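Local coordinates for protein secretin XcpQ (Pseudomonas aeruginosa, PDB 4E9J) that forms the outer-membrane channel of the type II secretion system, represented here by its periplasmic N0, N1 and N2 domains, at residues A20-N25 with S67-L72; S60-S65 with V117-Q122. All coordinates share one frame; numbering follows the deposited sequence.

Contact 1 (A20-N25 with S67-L72); sequences AHWTIN and SEVYQL
Segment 20-25, on strand 21-30, runs past segment 67-72 of helix 66-79, and the backbones come nearest at Trp22 and Val69, whose CA atoms lie 7.9 Å apart, so the space between them is bridged by side chains alone. Two apolar pairs do this. The six-membered part of the Trp22 indole reaches Val69, with CE3 4.1 Å from CG2; the methyl meets the ring obliquely, and the two side chains cross at about a right angle. CG of Trp22 is anti to its carbonyl carbon (chi1 -60°), which places CE3 against the valine methyl. Val69 offers the methyl that stands beside its backbone N.

Two residues on along the strand, Ile24 turns to the same side, as alternation in a beta strand requires. Its branch methyl CG2 lies 4.1 Å from CD2 of Leu72, which sits just under one helical turn after Val69; strand and helix periodicities thus bring two pairs together. Beta-branched Ile24 suits an extended strand, and flexible Leu72 extends from the helix to meet it. Phe11 of strand 11-13 packs on Trp22, Ile24 and Val69, and Leu64 on Val69 and Leu72, so the pairs belong to a wider hydrophobic core of the N0 domain.

At the start of the helix, Glu68 bonds the N-cap residue through OE1 to Ser65 N, and through OE2 it bonds Ser147 OG, helping to hold the N-terminal end of the helix and tying it to the region of Ser147. His21 NE2 stays 4.9 Å from Glu68 OE1, too far for a salt bridge. Helix and sheet therefore adhere through dispersion and the burial of hydrocarbon, with packing at van der Waals distance in place of directional bonds between the two segments.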
loop_
_atom_site.group_PDB
_atom_site.type_symbol
_atom_site.label_atom_id
_atom_site.label_comp_id
_atom_site.label_asym_id
_atom_site.label_seq_id
_atom_site.Cartn_x
_atom_site.Cartn_y
_atom_site.Cartn_z
ATOM N N ALA A 20 1.215 30.601 -6.694
ATOM C CA ALA A 20 0.658 30.103 -7.959
ATOM C C ALA A 20 -0.013 28.742 -7.754
ATOM O O ALA A 20 0.654 27.758 -7.426
ATOM C CB ALA A 20 1.732 30.006 -9.038
ATOM N N HIS A 21 -1.349 28.712 -7.889
ATOM C CA HIS A 21 -2.155 27.501 -7.767
ATOM C C HIS A 21 -3.035 27.366 -9.002
ATOM O O HIS A 21 -3.257 28.347 -9.716
ATOM C CB HIS A 21 -3.031 27.529 -6.513
ATOM C CG HIS A 21 -2.286 27.279 -5.246
ATOM N ND1 HIS A 21 -1.386 28.199 -4.744
ATOM C CD2 HIS A 21 -2.355 26.230 -4.391
ATOM C CE1 HIS A 21 -0.914 27.677 -3.621
ATOM N NE2 HIS A 21 -1.483 26.498 -3.361
ATOM N N TRP A 22 -3.512 26.137 -9.268
ATOM C CA TRP A 22 -4.382 25.857 -10.421
ATOM C C TRP A 22 -5.439 24.834 -10.113
ATOM O O TRP A 22 -5.284 24.017 -9.218
ATOM C CB TRP A 22 -3.585 25.295 -11.604
ATOM C CG TRP A 22 -2.498 26.164 -12.141
ATOM C CD1 TRP A 22 -2.533 26.924 -13.273
ATOM C CD2 TRP A 22 -1.159 26.243 -11.646
ATOM N NE1 TRP A 22 -1.317 27.523 -13.474
ATOM C CE2 TRP A 22 -0.444 27.099 -12.507
ATOM C CE3 TRP A 22 -0.503 25.706 -10.528
ATOM C CZ2 TRP A 22 0.889 27.444 -12.276
ATOM C CZ3 TRP A 22 0.817 26.050 -10.296
ATOM C CH2 TRP A 22 1.505 26.899 -11.171
ATOM N N THR A 23 -6.446 24.809 -10.951
ATOM C CA THR A 23 -7.513 23.822 -10.964
ATOM C C THR A 23 -7.492 23.225 -12.361
ATOM O O THR A 23 -6.791 23.751 -13.230
ATOM C CB THR A 23 -8.873 24.459 -10.680
ATOM O OG1 THR A 23 -9.049 25.556 -11.589
ATOM C CG2 THR A 23 -9.010 24.882 -9.224
ATOM N N ILE A 24 -8.224 22.144 -12.574
ATOM C CA ILE A 24 -8.250 21.492 -13.889
ATOM C C ILE A 24 -9.541 20.728 -14.064
ATOM O O ILE A 24 -10.073 20.209 -13.098
ATOM C CB ILE A 24 -6.984 20.586 -14.113
ATOM C CG1 ILE A 24 -7.044 19.848 -15.467
ATOM C CG2 ILE A 24 -6.780 19.609 -12.969
ATOM C CD1 ILE A 24 -5.726 19.390 -16.032
ATOM N N ASN A 25 -10.078 20.672 -15.278
ATOM C CA ASN A 25 -11.287 19.893 -15.573
ATOM C C ASN A 25 -11.216 19.459 -17.036
ATOM O O ASN A 25 -11.862 20.023 -17.919
ATOM C CB ASN A 25 -12.569 20.663 -15.231
ATOM C CG ASN A 25 -13.795 19.782 -15.173
ATOM O OD1 ASN A 25 -13.816 18.648 -15.674
ATOM N ND2 ASN A 25 -14.851 20.273 -14.547
ATOM N N SER A 67 3.958 21.698 -7.221
ATOM C CA SER A 67 4.394 20.373 -6.774
ATOM C C SER A 67 3.215 19.398 -6.722
ATOM O O SER A 67 3.389 18.229 -7.061
ATOM C CB SER A 67 5.082 20.468 -5.416
ATOM O OG SER A 67 4.180 20.859 -4.393
ATOM N N GLU A 68 2.023 19.871 -6.332
ATOM C CA GLU A 68 0.834 19.019 -6.304
ATOM C C GLU A 68 0.323 18.696 -7.718
ATOM O O GLU A 68 -0.188 17.593 -7.926
ATOM C CB GLU A 68 -0.268 19.565 -5.391
ATOM C CG GLU A 68 0.175 19.731 -3.944
ATOM C CD GLU A 68 -0.592 20.744 -3.110
ATOM O OE1 GLU A 68 -1.343 21.563 -3.688
ATOM O OE2 GLU A 68 -0.434 20.719 -1.868
ATOM N N VAL A 69 0.509 19.600 -8.694
ATOM C CA VAL A 69 0.150 19.335 -10.101
ATOM C C VAL A 69 1.055 18.204 -10.621
ATOM O O VAL A 69 0.592 17.325 -11.350
ATOM C CB VAL A 69 0.259 20.615 -10.981
ATOM C CG1 VAL A 69 0.214 20.282 -12.483
ATOM C CG2 VAL A 69 -0.836 21.621 -10.613
ATOM N N TYR A 70 2.340 18.222 -10.231
ATOM C CA TYR A 70 3.278 17.182 -10.625
ATOM C C TYR A 70 2.886 15.828 -10.003
ATOM O O TYR A 70 2.944 14.814 -10.695
ATOM C CB TYR A 70 4.714 17.568 -10.263
ATOM C CG TYR A 70 5.719 16.696 -10.982
ATOM C CD1 TYR A 70 6.004 16.891 -12.333
ATOM C CD2 TYR A 70 6.319 15.620 -10.343
ATOM C CE1 TYR A 70 6.907 16.067 -13.014
ATOM C CE2 TYR A 70 7.231 14.798 -11.010
ATOM C CZ TYR A 70 7.507 15.017 -12.354
ATOM O OH TYR A 70 8.381 14.213 -13.052
ATOM N N GLN A 71 2.421 15.813 -8.735
ATOM C CA GLN A 71 1.938 14.571 -8.107
ATOM C C GLN A 71 0.714 14.030 -8.882
ATOM O O GLN A 71 0.622 12.826 -9.139
ATOM C CB GLN A 71 1.540 14.788 -6.629
ATOM C CG GLN A 71 2.699 15.027 -5.671
ATOM C CD GLN A 71 2.154 15.325 -4.288
ATOM O OE1 GLN A 71 1.481 14.487 -3.668
ATOM N NE2 GLN A 71 2.373 16.535 -3.789
ATOM N N LEU A 72 -0.216 14.922 -9.271
ATOM C CA LEU A 72 -1.391 14.535 -10.046
ATOM C C LEU A 72 -0.956 13.935 -11.413
ATOM O O LEU A 72 -1.485 12.907 -11.826
ATOM C CB LEU A 72 -2.327 15.725 -10.221
ATOM C CG LEU A 72 -3.505 15.554 -11.179
ATOM C CD1 LEU A 72 -4.426 14.445 -10.700
ATOM C CD2 LEU A 72 -4.272 16.866 -11.321
#

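Contact 2 (S60-S65 with V117-Q122); sequences SKAQLS and VIQVQQ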
loop_
_atom_site.group_PDB
_atom_site.type_symbol
_atom_site.label_atom_id
_atom_site.label_comp_id
_atom_site.label_asym_id
_atom_site.label_seq_id
_atom_site.Cartn_x
_atom_site.Cartn_y
_atom_site.Cartn_z
ATOM N N SER A 60 -9.701 18.456 -10.878
ATOM C CA SER A 60 -9.381 18.959 -9.552
ATOM C C SER A 60 -10.113 20.278 -9.375
ATOM O O SER A 60 -9.789 21.243 -10.072
ATOM C CB SER A 60 -7.879 19.147 -9.366
ATOM O OG SER A 60 -7.542 19.514 -8.036
ATOM N N LYS A 61 -11.134 20.290 -8.503
ATOM C CA LYS A 61 -11.879 21.493 -8.139
ATOM C C LYS A 61 -11.077 22.218 -7.029
ATOM O O LYS A 61 -11.168 23.438 -6.904
ATOM C CB LYS A 61 -13.319 21.156 -7.685
ATOM N N ALA A 62 -10.250 21.465 -6.280
ATOM C CA ALA A 62 -9.321 21.997 -5.299
ATOM C C ALA A 62 -8.145 22.656 -6.016
ATOM O O ALA A 62 -7.675 22.152 -7.048
ATOM C CB ALA A 62 -8.775 20.866 -4.445
ATOM N N GLN A 63 -7.614 23.723 -5.436
ATOM C CA GLN A 63 -6.496 24.395 -6.073
ATOM C C GLN A 63 -5.220 23.667 -5.705
ATOM O O GLN A 63 -5.042 23.273 -4.562
ATOM C CB GLN A 63 -6.463 25.902 -5.769
ATOM C CG GLN A 63 -6.049 26.313 -4.368
ATOM C CD GLN A 63 -5.921 27.818 -4.277
ATOM O OE1 GLN A 63 -6.721 28.557 -4.860
ATOM N NE2 GLN A 63 -4.949 28.316 -3.505
ATOM N N LEU A 64 -4.369 23.440 -6.695
ATOM C CA LEU A 64 -3.133 22.709 -6.512
ATOM C C LEU A 64 -1.928 23.583 -6.765
ATOM O O LEU A 64 -1.920 24.337 -7.725
ATOM C CB LEU A 64 -3.099 21.551 -7.520
ATOM C CG LEU A 64 -4.263 20.561 -7.450
ATOM C CD1 LEU A 64 -4.109 19.520 -8.514
ATOM C CD2 LEU A 64 -4.356 19.896 -6.089
ATOM N N SER A 65 -0.896 23.433 -5.959
ATOM C CA SER A 65 0.390 24.103 -6.145
ATOM C C SER A 65 1.126 23.395 -7.275
ATOM O O SER A 65 0.726 22.303 -7.685
ATOM C CB SER A 65 1.217 23.966 -4.880
ATOM O OG SER A 65 1.456 22.581 -4.672
ATOM N N VAL A 117 -9.161 14.512 -7.961
ATOM C CA VAL A 117 -8.585 14.903 -6.678
ATOM C C VAL A 117 -9.776 15.234 -5.778
ATOM O O VAL A 117 -10.653 16.001 -6.175
ATOM C CB VAL A 117 -7.634 16.118 -6.801
ATOM C CG1 VAL A 117 -7.080 16.513 -5.432
ATOM C CG2 VAL A 117 -6.486 15.832 -7.756
ATOM N N ILE A 118 -9.825 14.642 -4.589
ATOM C CA ILE A 118 -10.912 14.819 -3.619
ATOM C C ILE A 118 -10.299 15.470 -2.408
ATOM O O ILE A 118 -9.469 14.854 -1.758
ATOM C CB ILE A 118 -11.581 13.458 -3.249
ATOM C CG1 ILE A 118 -12.156 12.775 -4.512
ATOM C CG2 ILE A 118 -12.711 13.664 -2.235
ATOM C CD1 ILE A 118 -12.844 11.401 -4.282
ATOM N N GLN A 119 -10.656 16.712 -2.101
ATOM C CA GLN A 119 -10.117 17.349 -0.911
ATOM C C GLN A 119 -10.939 16.855 0.284
ATOM O O GLN A 119 -12.131 16.610 0.148
ATOM C CB GLN A 119 -10.190 18.875 -1.026
ATOM C CG GLN A 119 -9.384 19.590 0.062
ATOM C CD GLN A 119 -8.739 20.837 -0.469
ATOM O OE1 GLN A 119 -9.349 21.903 -0.493
ATOM N NE2 GLN A 119 -7.515 20.722 -0.961
ATOM N N VAL A 120 -10.267 16.591 1.403
ATOM C CA VAL A 120 -10.877 16.128 2.664
ATOM C C VAL A 120 -10.784 17.309 3.625
ATOM O O VAL A 120 -9.732 17.920 3.749
ATOM C CB VAL A 120 -10.158 14.861 3.186
ATOM C CG1 VAL A 120 -10.741 14.393 4.513
ATOM C CG2 VAL A 120 -10.249 13.740 2.144
ATOM N N GLN A 121 -11.886 17.637 4.286
ATOM C CA GLN A 121 -11.976 18.802 5.159
ATOM C C GLN A 121 -11.479 18.641 6.590
ATOM O O GLN A 121 -10.657 19.439 7.024
ATOM C CB GLN A 121 -13.445 19.290 5.190
ATOM N N GLN A 122 -12.069 17.705 7.365
ATOM C CA GLN A 122 -11.842 17.553 8.807
ATOM C C GLN A 122 -10.816 16.527 9.218
ATOM O O GLN A 122 -10.135 16.737 10.217
ATOM C CB GLN A 122 -13.159 17.179 9.505
ATOM C CG GLN A 122 -14.278 18.187 9.350
ATOM C CD GLN A 122 -15.559 17.665 9.952
ATOM O OE1 GLN A 122 -16.568 17.470 9.264
ATOM N NE2 GLN A 122 -15.559 17.430 11.250
HETATM O O HOH W 1 -12.180 17.670 -7.584
#
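Ser60 lays its CB and hydroxyl against Val117, OG standing 3.6 Å from Val117 CB and CB 3.9 Å from Val117 CG2. The two belong to parallel neighbouring strands, 55-61 and 114-119, assigned to N0 and N1 respectively, within a mixed sheet that passes from one domain to the next. Small Ser60 lets a beta-branched valine sit close, and Val117 also packs on Ala150, Ile152 and Leu72.

Beyond Ser60 the chain turns a corner at Ala62, whose CB meets the amide end of the Gln119 side chain, 3.7 Å from NE2. CG of Gln119 is anti to the backbone N (chi1 -168°) and the chain then bends at chi2, which brings the amide beside Ala62; NE2 also makes a weak hydrogen bond to Ala148 O. Glutamine suits this exposed border because its amide can lie on a methyl and still reach a polar partner. Past the corner, Leu64 brings CD2 to 4.4 Å from Val117 CG1, a looser apolar touch from the N0 core.

Where the strands diverge, a water joins the backbones, accepting from Lys61 N and donating to Val117 O at 2.7 Å. The corner itself is fastened by Ser60, whose OG donates to Ala62 O over 2.8 Å, with a C=O...donor angle of 134° and the donor tilted 20° from the carbonyl plane.

In the fold
Both contacts are largely buried, their centres 10 Å apart, but they do different work. Contact 1 packs a helix on a sheet inside N0 and is wholly apolar; contact 2 joins the regions assigned to N0 and N1 through neighbouring parallel strands, mixing one loose apolar pair with polar-to-methyl packing, a bridging water and an exposed glutamine. They share the sheet: strand 21-30 pairs with both 55-61 and 63-65, with probable hydrogen bonds from Leu64 N to Trp22 O and from Ser60 N to Ile24 O. Strand 63-65 leads directly into helix 66-79, and Leu72 touches both Ile24 and Val117, so the hydrophobic core of contact 1 extends to the domain boundary at contact 2.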